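Local coordinates for Aureochrome1-like protein (Ochromonas danica, PDB 6I20) that probably senses blue light through flavin mononucleotide held in a PAS-type (LOV) domain, as other aureochrome photoreceptors do, at residues Tyr43-Ser46 with Glu47-Gly50; Val31-Ser34 with Gln35-Thr39. One frame throughout, in Å; residues are numbered along the deposited sequence.

Contact 1 (Tyr43-Ser46 with Glu47-Gly50); sequences YALS and EVLG
A44 and E47 grip each other at the start of the short helix 45-48. The backbone N of A44 donates to E47 OE1 (3.0 Å, N-H...O 166°), which accepts through its anti lone pair. This bond is possible because CG of E47 lies beside its own N (chi1 -65°) and the chain runs extended from there, folding the acid back over the helix start. In return E47 N donates to A44 O at 2.9 Å, from above the carbonyl plane. A44 has only a methyl group, with no acceptor to give the reciprocal side-chain bond, so only the glutamate half of a capping box is present. The E47 side chain crosses that of Y43 at about a right angle, with the carboxylate plane turned 61° from the ring.

V48 follows, with CG1 pressed against Y43 CB at 3.4 Å, and the side chain also touches F37 and L38 of helix 35-41. Its N donates to L45 O at 3.0 Å.

The N of L49 reaches the same oxygen at 3.1 Å, almost in line with the carbonyl bond. Beside it L45 CD1 lies 3.8 Å from the branching carbon L49 CG, and the two side chains cross at a slant.

L45 O therefore carries two donors approaching from different directions. E47 OE1 likewise serves the A44 amide and a salt bridge to K88, whose positive charge would be expected to favour the ionised carboxylate.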
loop_
_atom_site.group_PDB
_atom_site.type_symbol
_atom_site.label_atom_id
_atom_site.label_comp_id
_atom_site.label_asym_id
_atom_site.label_seq_id
_atom_site.Cartn_x
_atom_site.Cartn_y
_atom_site.Cartn_z
ATOM N N TYR A 43 -2.118 -0.537 13.738
ATOM C CA TYR A 43 -3.539 -0.243 13.719
ATOM C C TYR A 43 -4.356 -1.509 13.823
ATOM O O TYR A 43 -3.923 -2.557 13.314
ATOM C CB TYR A 43 -3.935 0.522 12.442
ATOM C CG TYR A 43 -3.419 1.944 12.411
ATOM C CD1 TYR A 43 -4.163 2.976 12.953
ATOM C CD2 TYR A 43 -2.172 2.262 11.884
ATOM C CE1 TYR A 43 -3.683 4.273 12.949
ATOM C CE2 TYR A 43 -1.700 3.557 11.872
ATOM C CZ TYR A 43 -2.454 4.561 12.426
ATOM O OH TYR A 43 -1.991 5.845 12.437
ATOM N N ALA A 44 -5.510 -1.448 14.468
ATOM C CA ALA A 44 -6.495 -2.507 14.452
ATOM C C ALA A 44 -7.215 -2.502 13.116
ATOM O O ALA A 44 -7.363 -1.481 12.437
ATOM C CB ALA A 44 -7.487 -2.354 15.592
ATOM N N LEU A 45 -7.726 -3.667 12.724
ATOM C CA LEU A 45 -8.460 -3.766 11.455
ATOM C C LEU A 45 -9.627 -2.751 11.385
ATOM O O LEU A 45 -9.855 -2.114 10.347
ATOM C CB LEU A 45 -9.021 -5.190 11.256
ATOM C CG LEU A 45 -9.687 -5.451 9.910
ATOM C CD1 LEU A 45 -8.742 -5.232 8.723
ATOM C CD2 LEU A 45 -10.214 -6.881 9.897
ATOM N N SER A 46 -10.313 -2.584 12.509
ATOM C CA SER A 46 -11.442 -1.660 12.614
ATOM C C SER A 46 -11.033 -0.197 12.482
ATOM O O SER A 46 -11.931 0.645 12.327
ATOM C CB SER A 46 -12.123 -1.894 13.963
ATOM O OG SER A 46 -11.158 -1.777 14.989
ATOM N N GLU A 47 -9.747 0.118 12.536
ATOM C CA GLU A 47 -9.238 1.466 12.355
ATOM C C GLU A 47 -8.756 1.725 10.942
ATOM O O GLU A 47 -8.405 2.851 10.608
ATOM C CB GLU A 47 -8.075 1.728 13.333
ATOM C CG GLU A 47 -8.509 1.710 14.766
ATOM C CD GLU A 47 -7.380 1.880 15.732
ATOM O OE1 GLU A 47 -6.387 1.127 15.678
ATOM O OE2 GLU A 47 -7.466 2.800 16.572
ATOM N N VAL A 48 -8.655 0.675 10.117
ATOM C CA VAL A 48 -8.102 0.823 8.761
ATOM C C VAL A 48 -9.134 0.642 7.654
ATOM O O VAL A 48 -9.102 1.337 6.642
ATOM C CB VAL A 48 -6.861 -0.000 8.549
ATOM C CG1 VAL A 48 -5.802 0.175 9.604
ATOM C CG2 VAL A 48 -7.149 -1.411 8.336
ATOM N N LEU A 49 -10.058 -0.314 7.812
ATOM C CA LEU A 49 -11.070 -0.490 6.786
ATOM C C LEU A 49 -11.877 0.792 6.633
ATOM O O LEU A 49 -12.207 1.452 7.633
ATOM C CB LEU A 49 -11.995 -1.637 7.093
ATOM C CG LEU A 49 -11.359 -3.027 7.163
ATOM C CD1 LEU A 49 -12.417 -4.009 7.601
ATOM C CD2 LEU A 49 -10.688 -3.443 5.869
ATOM N N GLY A 50 -12.167 1.167 5.386
ATOM C CA GLY A 50 -12.930 2.400 5.111
ATOM C C GLY A 50 -12.109 3.667 5.068
ATOM O O GLY A 50 -12.676 4.755 4.880
#

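Contact 2 (Val31-Ser34 with Gln35-Thr39); sequences VYAS and QGFLT. With EDO (1,2-ethanediol), chain G.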
loop_
_atom_site.group_PDB
_atom_site.type_symbol
_atom_site.label_atom_id
_atom_site.label_comp_id
_atom_site.label_asym_id
_atom_site.label_seq_id
_atom_site.Cartn_x
_atom_site.Cartn_y
_atom_site.Cartn_z
ATOM N N VAL A 31 -10.503 -1.906 1.659
ATOM C CA VAL A 31 -11.608 -2.852 1.841
ATOM C C VAL A 31 -11.110 -4.212 2.399
ATOM O O VAL A 31 -11.955 -5.040 2.778
ATOM C CB VAL A 31 -12.477 -3.079 0.582
ATOM C CG1 VAL A 31 -13.243 -1.815 0.221
ATOM C CG2 VAL A 31 -11.627 -3.592 -0.573
ATOM N N TYR A 32 -9.798 -4.425 2.490
ATOM C CA TYR A 32 -9.253 -5.636 3.078
ATOM C C TYR A 32 -7.839 -5.271 3.543
ATOM O O TYR A 32 -7.083 -4.618 2.788
ATOM C CB TYR A 32 -9.163 -6.787 2.035
ATOM C CG TYR A 32 -8.740 -8.078 2.667
ATOM C CD1 TYR A 32 -7.389 -8.386 2.817
ATOM C CD2 TYR A 32 -9.700 -8.978 3.160
ATOM C CE1 TYR A 32 -6.985 -9.566 3.475
ATOM C CE2 TYR A 32 -9.325 -10.146 3.790
ATOM C CZ TYR A 32 -7.972 -10.421 3.957
ATOM O OH TYR A 32 -7.618 -11.607 4.600
ATOM N N ALA A 33 -7.455 -5.709 4.739
ATOM C CA ALA A 33 -6.080 -5.498 5.231
ATOM C C ALA A 33 -5.597 -6.761 5.869
ATOM O O ALA A 33 -6.316 -7.387 6.648
ATOM C CB ALA A 33 -6.022 -4.359 6.246
ATOM N N SER A 34 -4.379 -7.165 5.520
ATOM C CA SER A 34 -3.833 -8.385 6.103
ATOM C C SER A 34 -3.359 -8.230 7.523
ATOM O O SER A 34 -3.018 -7.119 7.966
ATOM C CB SER A 34 -2.664 -8.927 5.283
ATOM O OG SER A 34 -1.499 -8.151 5.463
ATOM N N GLN A 35 -3.257 -9.326 8.250
ATOM C CA GLN A 35 -2.691 -9.309 9.579
ATOM C C GLN A 35 -1.316 -8.688 9.626
ATOM O O GLN A 35 -1.002 -7.957 10.545
ATOM C CB GLN A 35 -2.671 -10.729 10.202
ATOM C CG GLN A 35 -2.100 -10.737 11.619
ATOM C CD GLN A 35 -2.936 -9.932 12.581
ATOM O OE1 GLN A 35 -4.116 -10.265 12.769
ATOM N NE2 GLN A 35 -2.368 -8.843 13.163
ATOM N N GLY A 36 -0.500 -8.976 8.626
ATOM C CA GLY A 36 0.849 -8.435 8.573
ATOM C C GLY A 36 0.839 -6.919 8.510
ATOM O O GLY A 36 1.678 -6.271 9.133
ATOM N N PHE A 37 -0.063 -6.363 7.712
ATOM C CA PHE A 37 -0.214 -4.899 7.638
ATOM C C PHE A 37 -0.578 -4.320 8.999
ATOM O O PHE A 37 -0.032 -3.292 9.437
ATOM C CB PHE A 37 -1.265 -4.516 6.619
ATOM C CG PHE A 37 -1.520 -3.040 6.501
ATOM C CD1 PHE A 37 -0.750 -2.255 5.655
ATOM C CD2 PHE A 37 -2.544 -2.447 7.204
ATOM C CE1 PHE A 37 -0.980 -0.897 5.531
ATOM C CE2 PHE A 37 -2.769 -1.080 7.071
ATOM C CZ PHE A 37 -2.010 -0.312 6.237
ATOM N N LEU A 38 -1.485 -4.971 9.692
ATOM C CA LEU A 38 -1.911 -4.510 11.021
ATOM C C LEU A 38 -0.744 -4.538 11.983
ATOM O O LEU A 38 -0.559 -3.613 12.776
ATOM C CB LEU A 38 -3.086 -5.328 11.536
ATOM C CG LEU A 38 -4.305 -5.413 10.637
ATOM C CD1 LEU A 38 -5.333 -6.344 11.248
ATOM C CD2 LEU A 38 -4.892 -4.051 10.297
ATOM N N THR A 39 0.033 -5.617 11.977
ATOM C CA THR A 39 1.163 -5.730 12.877
ATOM C C THR A 39 2.251 -4.710 12.559
ATOM O O THR A 39 2.789 -4.077 13.482
ATOM C CB THR A 39 1.723 -7.134 12.857
ATOM O OG1 THR A 39 0.660 -8.005 13.263
ATOM C CG2 THR A 39 2.908 -7.276 13.810
HETATM C C1 EDO G . 1.158 -10.821 13.841
HETATM O O1 EDO G . 1.093 -12.122 14.444
HETATM C C2 EDO G . 2.283 -10.787 12.816
HETATM O O2 EDO G . 1.803 -10.457 11.506
#
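Extended at A33 and S34, the backbone swings straight into helix 35-39, whose first turn is closed by L38 N donating to S34 O in the carbonyl plane (3.2 Å). This is a strand-to-helix junction of the PAS fold, with S34 as the N-cap. Just before it, V31 and Y32 both face I20 of the neighbouring strand in a classic beta bulge.

The serine hydroxyl makes the capping bond: F37 N donates to S34 OG over 3.2 Å at 163°. OG stands between its own N and carbonyl carbon (chi1 74°), a rotation that turns it toward the amides at the start of the helix. F18 N is a second donor to this oxygen, and OG gives its proton to Q16 O. The buried hydroxyl is thus fully engaged, tying the helix start to the chain around strand 18-21.

A33 supplies the apolar side of the junction. Its CB meets the F37 ring obliquely, 4.1 Å from CD2, and lies 4.2 Å from L38 CD2, so one methyl touches both side chains. With CG of F37 anti to the backbone N (chi1 178°), the ring is carried away from the cap into the interior, where it touches V19 and Q116 and comes within about 5 Å of the flavin mononucleotide. L38 comes up to the S34 carbonyl, its CG 3.4 Å from S34 O, and its side chain touches L45.

On the exposed side, Q35 reaches one turn along the helix. Its NE2 donates to T39 OG1 at 3.1 Å, with the hydroxyl oxygen close to the amide plane.

In the fold
Contact 2 comes first along the chain and contact 1 follows in series, their centres 8 Å apart on the same side of the molecule. Contact 2 leads from strand 30-33, an outermost strand of the five-stranded antiparallel sheet, into helix 35-41; contact 1 forms the next helix, 45-48. The two touch directly: L38 CB lies 3.4 Å from Y43 O, and L49 CD2 packs against the backbone of V31 and Y32. Together they carry the chain from the edge strand through two successive helices of the PAS domain, the first of which borders the flavin pocket through F37. Contact 1 lies nearer the surface, the Y43 side chain about 10 Å from the flavin.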